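Local atomic coordinates of Lin0431 protein (Listeria innocua, PDB entry 3LD7), a protein that is of unknown function but consists, in this fragment, of a NusG domain II-like beta domain cut from a longer Listeria protein. Residues I77-L80 / P81-V84; D61-G64 / V65-W69; I12-G16 / K17-E21. All coordinates share one frame; numbering follows the deposited sequence.

Contact 1. Residues I77-L80 / P81-V84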
loop_
_atom_site.group_PDB
_atom_site.type_symbol
_atom_site.label_atom_id
_atom_site.label_comp_id
_atom_site.label_asym_id
_atom_site.label_seq_id
_atom_site.Cartn_x
_atom_site.Cartn_y
_atom_site.Cartn_z
ATOM N N ILE A 77 -4.309 4.619 -1.179
ATOM C CA ILE A 77 -3.709 4.999 0.095
ATOM C C ILE A 77 -2.588 5.952 -0.213
ATOM O O ILE A 77 -1.840 5.754 -1.163
ATOM C CB ILE A 77 -3.103 3.783 0.850
ATOM C CG1 ILE A 77 -4.156 2.696 1.039
ATOM C CG2 ILE A 77 -2.559 4.222 2.226
ATOM C CD1 ILE A 77 -3.567 1.363 1.531
ATOM N N VAL A 78 -2.469 7.023 0.551
ATOM C CA VAL A 78 -1.371 7.937 0.276
ATOM C C VAL A 78 -0.636 8.295 1.552
ATOM O O VAL A 78 -1.251 8.556 2.600
ATOM C CB VAL A 78 -1.855 9.192 -0.420
ATOM C CG1 VAL A 78 -2.889 9.839 0.427
ATOM C CG2 VAL A 78 -0.694 10.129 -0.684
ATOM N N CYS A 79 0.688 8.280 1.472
ATOM C CA CYS A 79 1.522 8.838 2.530
ATOM C C CYS A 79 2.338 9.904 1.861
ATOM O O CYS A 79 3.387 9.633 1.276
ATOM C CB CYS A 79 2.439 7.792 3.189
ATOM S SG CYS A 79 3.510 8.553 4.451
ATOM N N LEU A 80 1.817 11.131 1.896
ATOM C CA LEU A 80 2.431 12.226 1.126
ATOM C C LEU A 80 3.876 12.573 1.550
ATOM O O LEU A 80 4.761 12.675 0.712
ATOM C CB LEU A 80 1.523 13.467 1.108
ATOM C CG LEU A 80 1.271 13.973 -0.296
ATOM C CD1 LEU A 80 0.278 15.086 -0.273
ATOM C CD2 LEU A 80 2.574 14.423 -0.947
ATOM N N PRO A 81 4.128 12.702 2.853
ATOM C CA PRO A 81 5.503 13.038 3.272
ATOM C C PRO A 81 6.544 12.034 2.810
ATOM O O PRO A 81 7.698 12.416 2.568
ATOM C CB PRO A 81 5.412 13.061 4.810
ATOM C CG PRO A 81 3.957 13.432 5.063
ATOM C CD PRO A 81 3.192 12.684 3.983
ATOM N N HIS A 82 6.158 10.764 2.704
ATOM C CA HIS A 82 7.108 9.743 2.243
ATOM C C HIS A 82 6.963 9.441 0.764
ATOM O O HIS A 82 7.654 8.552 0.234
ATOM C CB HIS A 82 6.922 8.462 3.055
ATOM C CG HIS A 82 7.255 8.625 4.510
ATOM N ND1 HIS A 82 7.167 7.590 5.416
ATOM C CD2 HIS A 82 7.670 9.708 5.222
ATOM C CE1 HIS A 82 7.531 8.017 6.616
ATOM N NE2 HIS A 82 7.820 9.307 6.529
ATOM N N LYS A 83 6.033 10.123 0.103
ATOM C CA LYS A 83 5.815 9.969 -1.351
ATOM C C LYS A 83 5.375 8.559 -1.732
ATOM O O LYS A 83 5.662 8.064 -2.841
ATOM C CB LYS A 83 7.048 10.406 -2.156
ATOM C CG LYS A 83 7.534 11.823 -1.770
ATOM C CD LYS A 83 8.653 12.288 -2.681
ATOM C CE LYS A 83 9.170 13.646 -2.238
ATOM N NZ LYS A 83 10.227 14.181 -3.123
ATOM N N VAL A 84 4.658 7.921 -0.822
ATOM C CA VAL A 84 4.203 6.557 -1.059
ATOM C C VAL A 84 2.760 6.582 -1.491
ATOM O O VAL A 84 1.934 7.294 -0.901
ATOM C CB VAL A 84 4.395 5.670 0.202
ATOM C CG1 VAL A 84 3.651 4.332 0.040
ATOM C CG2 VAL A 84 5.901 5.419 0.432
#

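Contact 2. Residues D61-G64 / V65-W69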
loop_
_atom_site.group_PDB
_atom_site.type_symbol
_atom_site.label_atom_id
_atom_site.label_comp_id
_atom_site.label_asym_id
_atom_site.label_seq_id
_atom_site.Cartn_x
_atom_site.Cartn_y
_atom_site.Cartn_z
ATOM N N ASP A 61 2.111 12.827 9.661
ATOM C CA ASP A 61 0.665 13.088 9.569
ATOM C C ASP A 61 -0.194 11.840 9.775
ATOM O O ASP A 61 -1.371 11.939 10.136
ATOM C CB ASP A 61 0.292 13.796 8.248
ATOM C CG ASP A 61 0.712 13.016 7.000
ATOM O OD1 ASP A 61 1.505 12.070 7.125
ATOM O OD2 ASP A 61 0.275 13.377 5.873
ATOM N N GLN A 62 0.394 10.663 9.540
ATOM C CA GLN A 62 -0.336 9.394 9.721
ATOM C C GLN A 62 -1.611 9.233 8.866
ATOM O O GLN A 62 -2.453 8.395 9.147
ATOM C CB GLN A 62 -0.667 9.162 11.202
ATOM C CG GLN A 62 0.555 9.061 12.073
ATOM C CD GLN A 62 1.297 7.768 11.849
ATOM O OE1 GLN A 62 0.750 6.669 12.042
ATOM N NE2 GLN A 62 2.546 7.885 11.436
ATOM N N VAL A 63 -1.732 10.011 7.805
ATOM C CA VAL A 63 -2.939 9.983 6.995
ATOM C C VAL A 63 -3.124 8.636 6.314
ATOM O O VAL A 63 -4.219 8.091 6.292
ATOM C CB VAL A 63 -2.908 11.112 5.932
ATOM C CG1 VAL A 63 -3.938 10.867 4.830
ATOM C CG2 VAL A 63 -3.094 12.440 6.605
ATOM N N GLY A 64 -2.049 8.085 5.766
ATOM C CA GLY A 64 -2.158 6.818 5.060
ATOM C C GLY A 64 -2.488 5.673 5.999
ATOM O O GLY A 64 -3.345 4.822 5.697
ATOM N N VAL A 65 -1.831 5.655 7.160
ATOM C CA VAL A 65 -2.139 4.649 8.180
ATOM C C VAL A 65 -3.618 4.737 8.603
ATOM O O VAL A 65 -4.298 3.722 8.752
ATOM C CB VAL A 65 -1.229 4.812 9.424
ATOM C CG1 VAL A 65 -1.764 4.005 10.586
ATOM C CG2 VAL A 65 0.227 4.415 9.114
ATOM N N LYS A 66 -4.131 5.959 8.761
ATOM C CA LYS A 66 -5.503 6.137 9.204
ATOM C C LYS A 66 -6.528 5.744 8.143
ATOM O O LYS A 66 -7.684 5.413 8.473
ATOM C CB LYS A 66 -5.716 7.572 9.677
ATOM C CG LYS A 66 -5.040 7.847 11.007
ATOM C CD LYS A 66 -5.093 9.344 11.359
ATOM C CE LYS A 66 -4.253 9.623 12.600
ATOM N NZ LYS A 66 -4.349 11.028 13.072
HETATM N N MSE A 67 -6.104 5.733 6.879
HETATM C CA MSE A 67 -6.985 5.247 5.827
HETATM C C MSE A 67 -7.272 3.734 5.968
HETATM O O MSE A 67 -8.332 3.271 5.553
HETATM C CB MSE A 67 -6.442 5.590 4.444
HETATM C CG MSE A 67 -6.404 7.075 4.188
HETATM SE SE MSE A 67 -5.708 7.501 2.438
HETATM C CE MSE A 67 -6.196 9.357 2.362
ATOM N N GLY A 68 -6.351 2.984 6.579
ATOM C CA GLY A 68 -6.604 1.584 6.884
ATOM C C GLY A 68 -6.622 0.675 5.672
ATOM O O GLY A 68 -5.977 0.942 4.658
ATOM N N TRP A 69 -7.372 -0.409 5.782
ATOM C CA TRP A 69 -7.398 -1.425 4.746
ATOM C C TRP A 69 -8.135 -1.008 3.483
ATOM O O TRP A 69 -9.217 -0.401 3.546
ATOM C CB TRP A 69 -8.081 -2.688 5.248
ATOM C CG TRP A 69 -7.415 -3.421 6.354
ATOM C CD1 TRP A 69 -7.822 -3.481 7.658
ATOM C CD2 TRP A 69 -6.261 -4.274 6.255
ATOM N NE1 TRP A 69 -6.984 -4.298 8.383
ATOM C CE2 TRP A 69 -6.028 -4.813 7.547
ATOM C CE3 TRP A 69 -5.408 -4.633 5.207
ATOM C CZ2 TRP A 69 -4.956 -5.667 7.825
ATOM C CZ3 TRP A 69 -4.337 -5.515 5.480
ATOM C CH2 TRP A 69 -4.126 -6.013 6.783
HETATM O O HOH W 1 -3.983 12.239 10.199
HETATM O O HOH W 2 -3.452 2.064 5.166
#

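Contact 3. Residues I12-G16 / K17-E21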
loop_
_atom_site.group_PDB
_atom_site.type_symbol
_atom_site.label_atom_id
_atom_site.label_comp_id
_atom_site.label_asym_id
_atom_site.label_seq_id
_atom_site.Cartn_x
_atom_site.Cartn_y
_atom_site.Cartn_z
ATOM N N ILE A 12 1.963 -0.282 -5.847
ATOM C CA ILE A 12 2.593 0.451 -4.750
ATOM C C ILE A 12 3.835 1.165 -5.258
ATOM O O ILE A 12 4.750 0.524 -5.791
ATOM C CB ILE A 12 2.979 -0.524 -3.615
ATOM C CG1 ILE A 12 1.732 -1.295 -3.128
ATOM C CG2 ILE A 12 3.653 0.225 -2.465
ATOM C CD1 ILE A 12 1.582 -2.722 -3.701
ATOM N N SER A 13 3.866 2.488 -5.086
ATOM C CA SER A 13 4.915 3.350 -5.636
ATOM C C SER A 13 5.564 4.194 -4.564
ATOM O O SER A 13 4.944 4.502 -3.547
ATOM C CB SER A 13 4.328 4.319 -6.656
ATOM O OG SER A 13 3.816 3.629 -7.784
ATOM N N GLN A 14 6.792 4.607 -4.831
ATOM C CA GLN A 14 7.477 5.575 -3.986
ATOM C C GLN A 14 8.087 6.614 -4.935
ATOM O O GLN A 14 8.857 6.271 -5.846
ATOM C CB GLN A 14 8.571 4.870 -3.193
ATOM C CG GLN A 14 9.443 5.775 -2.350
ATOM C CD GLN A 14 10.718 5.049 -1.884
ATOM O OE1 GLN A 14 11.353 4.296 -2.651
ATOM N NE2 GLN A 14 11.108 5.290 -0.645
ATOM N N ASN A 15 7.706 7.880 -4.739
ATOM C CA ASN A 15 8.048 8.967 -5.658
ATOM C C ASN A 15 7.687 8.666 -7.117
ATOM O O ASN A 15 8.426 9.015 -8.056
ATOM C CB ASN A 15 9.497 9.399 -5.512
ATOM C CG ASN A 15 9.748 10.789 -6.111
ATOM O OD1 ASN A 15 8.835 11.629 -6.182
ATOM N ND2 ASN A 15 10.976 11.030 -6.556
ATOM N N GLY A 16 6.540 8.010 -7.274
ATOM C CA GLY A 16 6.014 7.652 -8.582
ATOM C C GLY A 16 6.609 6.415 -9.201
ATOM O O GLY A 16 6.117 5.917 -10.225
ATOM N N LYS A 17 7.675 5.919 -8.588
ATOM C CA LYS A 17 8.334 4.733 -9.130
ATOM C C LYS A 17 7.753 3.466 -8.497
ATOM O O LYS A 17 7.689 3.339 -7.275
ATOM C CB LYS A 17 9.839 4.834 -8.939
ATOM C CG LYS A 17 10.443 5.927 -9.806
ATOM C CD LYS A 17 11.868 6.217 -9.415
ATOM C CE LYS A 17 11.898 7.027 -8.152
ATOM N NZ LYS A 17 13.305 7.339 -7.805
ATOM N N VAL A 18 7.326 2.528 -9.333
ATOM C CA VAL A 18 6.620 1.351 -8.815
ATOM C C VAL A 18 7.581 0.383 -8.118
ATOM O O VAL A 18 8.630 0.010 -8.663
ATOM C CB VAL A 18 5.846 0.637 -9.943
ATOM C CG1 VAL A 18 5.073 -0.572 -9.389
ATOM C CG2 VAL A 18 4.876 1.602 -10.595
ATOM N N ILE A 19 7.215 -0.003 -6.897
ATOM C CA ILE A 19 8.011 -0.927 -6.094
ATOM C C ILE A 19 7.435 -2.334 -6.232
ATOM O O ILE A 19 8.184 -3.301 -6.381
ATOM C CB ILE A 19 7.929 -0.552 -4.606
ATOM C CG1 ILE A 19 8.411 0.887 -4.414
ATOM C CG2 ILE A 19 8.718 -1.540 -3.740
ATOM C CD1 ILE A 19 8.121 1.418 -3.060
ATOM N N ARG A 20 6.112 -2.452 -6.178
ATOM C CA ARG A 20 5.449 -3.765 -6.331
ATOM C C ARG A 20 4.154 -3.588 -7.065
ATOM O O ARG A 20 3.470 -2.589 -6.850
ATOM C CB ARG A 20 5.106 -4.398 -4.970
ATOM C CG ARG A 20 6.289 -4.846 -4.151
ATOM C CD ARG A 20 6.898 -6.204 -4.625
ATOM N NE ARG A 20 5.953 -7.327 -4.497
ATOM C CZ ARG A 20 5.583 -7.868 -3.333
ATOM N NH1 ARG A 20 6.065 -7.382 -2.191
ATOM N NH2 ARG A 20 4.733 -8.896 -3.299
ATOM N N GLU A 21 3.803 -4.559 -7.912
ATOM C CA GLU A 21 2.424 -4.689 -8.396
ATOM C C GLU A 21 1.934 -6.028 -7.881
ATOM O O GLU A 21 2.530 -7.065 -8.190
ATOM C CB GLU A 21 2.329 -4.572 -9.934
ATOM C CG GLU A 21 2.991 -3.276 -10.430
ATOM C CD GLU A 21 2.627 -2.855 -11.864
ATOM O OE1 GLU A 21 1.814 -3.532 -12.518
ATOM O OE2 GLU A 21 3.156 -1.811 -12.341
#

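Contact 1. Residues I77-L80 / P81-V84
The His82 ring lies beside the thiol of Cys79, with SG 4.2 Å from the centroid of the His82 ring and approaching obliquely, 32° off the ring normal. This sulfur-aromatic contact sits in a tight antiparallel beta hairpin, closed by a type I turn from Leu80 to Lys83 with a G1 beta bulge, in which Lys83 and Val84 both face Cys79. With SG anti to the backbone N of Cys79 (chi1 177°), the sulfur lies beside its own carbonyl carbon and faces the turn, where it also meets CB of His82 at 3.7 Å and, more loosely, CD of Pro81. The imidazole has a further, weak partner in Asn43, which its ND1 reaches on strand 42-48.

Backbone bonds close the hairpin. Cys79 N gives an almost straight bond to Val84 O (2.9 Å, 174° at the hydrogen), and Val84 N returns one to Cys79 O. Lys83 N bonds to Leu80 O (2.9 Å), the donor standing well above the carbonyl plane; Lys83 itself takes a positive phi, as the bulge position does. Cys79 and Val84 put their side chains on the same face, which packs on Asn43; Cys79 also reaches Ile54 and Asp57 of strand 51-57. At the outer corner the Leu80-Pro81 peptide itself holds Leu80 CB 3.4 Å from Pro81 CD.

Contact 2. Residues D61-G64 / V65-W69
Asp61 and Lys66 are joined through a water that donates to Asp61 O and accepts from Lys66 NZ, tying the approach to a short helix, 63-67, back onto its first turn. Gln62 holds the N-cap position, and its carbonyl O takes the first helical bond, from Lys66 N at 3.0 Å. Lys66 runs back over that carbonyl, its CG 3.2 Å from Gln62 O, and carries its extended chain on until CE lies near Gln62 CB. The Gln62 side chain, bent at chi2 (-72°), lies alongside Val65 and points the same way, OE1 3.7 Å from Val65 CG2; its NE2 bonds to the carbonyl oxygens of Asp57 and Ser59, which fixes the amide. Val65 in turn packs on Ile54 and Asp57 of strand 51-57.

Val63 O accepts from Met67 N (a selenomethionine) at 3.1 Å. The two side chains run side by side, and Met67 CE meets Val63 CG1 at 3.7 Å. The same Met67 N also makes a weak bond to Gly64 O. Gly68 then leaves helical geometry with phi +71°, and one water donates to both Gly64 O and Gly68 O, 2.8 Å from each.

Contact 3. Residues I12-G16 / K17-E21
A two-residue beta hairpin with a type I' turn, Gln14 to Lys17, joins strands 8-14 and 17-23, and a classic beta bulge interrupts its ladder where Ile19 and Arg20 both face Ile12. The bulge is read most easily at Ile12 O: Ile19 N reaches this oxygen at 2.8 Å and Arg20 N reaches it at 3.3 Å, both donors lying in the carbonyl plane. Ile12 N closes the same end with a bond to Arg20 O that is nearly linear at the hydrogen (174°). Nearer the turn, Gln14 N and Lys17 O pair at 2.9 Å, and Lys17 N comes back to Gln14 O from well above its carbonyl plane.

The bulge turns Ile19 toward strand 8-14, and its extended end (chi2 169°) carries CD1 to within 3.5 Å of Gln14 CB. Ile12 and Arg20 lie side by side on one face, Ile12 CD1 4.1 Å from Arg20 CB, while the arginine, bent at chi2 and chi3, leads its guanidinium away to a salt bridge with Glu31 and a cation-pi contact with Phe33. On the reverse face Ser13 OG meets Val18 CG2 at 3.6 Å.

Strand 17-23 is one edge of the four-stranded sheet within the chain, and strand 8-14 lies between it and strand 84-90. Strand 30-36 of the other sheet covers one face: Ile35 touches Ile12, Gln14 and Ile19, and Lys36 O receives Gln14 NE2.

In the fold
Contacts 1 and 3 are hairpins of the same four-stranded antiparallel sheet, each partly buried. They meet just beyond neighbouring strands 8-14 and 84-90, where Asn15 N and Lys83 O are probably hydrogen-bonded at 2.8 Å. Both carry a bulge, next to the turn in contact 1, further down the ladder in contact 3. Contact 1 adds a sulfur-ring contact, whereas contact 3 adds aliphatic contacts to its backbone bonds, and its Arg20 reaches Glu31 of the second sheet. Contact 2 is a surface contact and the chain's helix, held by helical bonds and water bridges; it touches contact 1 where Met67 SE and Gly64 O rest against Ile77. Contacts 2 and 3 lie on opposite sides of the chain's centre, their nearest atoms about 11 Å apart.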